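PDB 2PN2: osmotically inducible protein OsmC, which probably takes part in osmotic-stress and detoxification responses, perhaps by reducing peroxides. Local coordinates for residues 67-72 and 134-139. Sequence-based numbering, arbitrary orientation.
Sequences TSLASC and CPVAKS
Cys72 sends its SG out from helix 61-83 with the sulfur opposite the backbone N (chi1 -172°), while Cys134 holds its own SG between backbone N and carbonyl carbon (chi1 78°); together these rotations bring the two sulfurs to 3.1 Å, SG to SG. That is closer than two sulfurs merely packed together usually lie, yet far too long for a disulfide bond. Both sulfurs also accept backbone N-H groups from the turn that follows Cys134. The backbone N of Val136 points almost straight at Cys72 SG, 3.4 Å away with 173° at the hydrogen, and helps hold that sulfur in place; Ala137 N makes a weaker, more bent bond back to Cys134 SG. Pro135 adds a packing contact, its CD 3.5 Å from Cys72 SG. Next to the sulfurs Val136 straddles the helix surface: CG2 packs on Cys72 CB, and CG1 reaches the backbone at Leu69 CA, 3.5 Å off, beside the hydroxyl of Ser68, which is hydrogen-bonded to Leu65 O. Leu69 answers with CD1, pressed tightly against the turn at 3.5 Å from Ala137 CA, while the same side chain also rests on Val109 and Ile111 of strand 105-114. Met73 and Ile76 of the same long helix touch Cys134, and Thr62 of the second subunit packs on Pro135. A serine in place of Cys72 removes the sulfur, which would probably leave Cys134 without a mate for a disulfide and the Val136 N-H with an altered, more distant acceptor. The unbonded pair, so close together, is consistent with a reduced form of the kind of two-cysteine centre seen in OsmC-family peroxidases, which could probably close into a disulfide.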
loop_
_atom_site.group_PDB
_atom_site.type_symbol
_atom_site.label_atom_id
_atom_site.label_comp_id
_atom_site.label_asym_id
_atom_site.label_seq_id
_atom_site.Cartn_x
_atom_site.Cartn_y
_atom_site.Cartn_z
ATOM N N THR A 67 -0.459 -5.412 -2.499
ATOM C CA THR A 67 0.973 -5.752 -2.539
ATOM C C THR A 67 1.732 -5.457 -1.233
ATOM O O THR A 67 2.618 -6.226 -0.856
ATOM C CB THR A 67 1.660 -5.078 -3.745
ATOM O OG1 THR A 67 0.880 -5.354 -4.911
ATOM C CG2 THR A 67 3.099 -5.587 -3.925
ATOM N N SER A 68 1.394 -4.361 -0.557
ATOM C CA SER A 68 2.010 -4.002 0.732
ATOM C C SER A 68 1.797 -5.093 1.788
ATOM O O SER A 68 2.698 -5.339 2.572
ATOM C CB SER A 68 1.528 -2.632 1.265
ATOM O OG SER A 68 0.227 -2.685 1.805
ATOM N N LEU A 69 0.633 -5.764 1.758
ATOM C CA LEU A 69 0.340 -6.868 2.663
ATOM C C LEU A 69 1.322 -7.992 2.443
ATOM O O LEU A 69 1.904 -8.470 3.399
ATOM C CB LEU A 69 -1.084 -7.423 2.477
ATOM C CG LEU A 69 -1.490 -8.570 3.425
ATOM C CD1 LEU A 69 -1.247 -8.194 4.936
ATOM C CD2 LEU A 69 -2.973 -8.928 3.177
ATOM N N ALA A 70 1.507 -8.383 1.178
ATOM C CA ALA A 70 2.454 -9.443 0.799
ATOM C C ALA A 70 3.899 -9.067 1.147
ATOM O O ALA A 70 4.658 -9.896 1.659
ATOM C CB ALA A 70 2.331 -9.782 -0.683
ATOM N N SER A 71 4.277 -7.828 0.870
ATOM C CA SER A 71 5.626 -7.337 1.239
ATOM C C SER A 71 5.867 -7.382 2.739
ATOM O O SER A 71 6.944 -7.790 3.188
ATOM C CB SER A 71 5.854 -5.913 0.752
ATOM O OG SER A 71 6.066 -5.942 -0.632
ATOM N N CYS A 72 4.853 -6.988 3.500
ATOM C CA CYS A 72 4.923 -6.996 4.950
ATOM C C CYS A 72 5.098 -8.424 5.483
ATOM O O CYS A 72 5.943 -8.667 6.358
ATOM C CB CYS A 72 3.673 -6.351 5.539
ATOM S SG CYS A 72 3.782 -6.129 7.281
ATOM N N CYS A 134 1.386 -9.635 10.929
ATOM C CA CYS A 134 2.273 -8.543 10.519
ATOM C C CYS A 134 1.569 -7.190 10.518
ATOM O O CYS A 134 0.339 -7.144 10.448
ATOM C CB CYS A 134 2.924 -8.830 9.162
ATOM S SG CYS A 134 1.889 -8.570 7.732
ATOM N N PRO A 135 2.337 -6.096 10.630
ATOM C CA PRO A 135 1.685 -4.784 10.739
ATOM C C PRO A 135 0.633 -4.404 9.699
ATOM O O PRO A 135 -0.405 -3.882 10.094
ATOM C CB PRO A 135 2.868 -3.814 10.748
ATOM C CG PRO A 135 3.934 -4.600 11.415
ATOM C CD PRO A 135 3.800 -5.951 10.782
ATOM N N VAL A 136 0.881 -4.695 8.419
ATOM C CA VAL A 136 -0.106 -4.419 7.362
ATOM C C VAL A 136 -1.325 -5.342 7.530
ATOM O O VAL A 136 -2.467 -4.885 7.328
ATOM C CB VAL A 136 0.485 -4.501 5.940
ATOM C CG1 VAL A 136 -0.611 -4.285 4.868
ATOM C CG2 VAL A 136 1.583 -3.479 5.789
ATOM N N ALA A 137 -1.123 -6.600 7.957
ATOM C CA ALA A 137 -2.284 -7.501 8.193
ATOM C C ALA A 137 -3.259 -6.891 9.225
ATOM O O ALA A 137 -4.485 -6.965 9.057
ATOM C CB ALA A 137 -1.845 -8.911 8.637
ATOM N N LYS A 138 -2.689 -6.222 10.230
ATOM C CA LYS A 138 -3.436 -5.573 11.309
ATOM C C LYS A 138 -3.850 -4.127 11.036
ATOM O O LYS A 138 -4.373 -3.461 11.930
ATOM C CB LYS A 138 -2.603 -5.661 12.592
ATOM C CG LYS A 138 -2.274 -7.085 13.018
ATOM C CD LYS A 138 -3.553 -7.874 13.328
ATOM C CE LYS A 138 -3.297 -9.239 13.853
ATOM N NZ LYS A 138 -4.619 -9.878 14.068
ATOM N N SER A 139 -3.599 -3.646 9.819
ATOM C CA SER A 139 -3.905 -2.286 9.390
ATOM C C SER A 139 -4.920 -2.205 8.234
ATOM O O SER A 139 -5.317 -1.093 7.876
ATOM C CB SER A 139 -2.608 -1.573 8.976
ATOM O OG SER A 139 -1.646 -1.557 10.027
#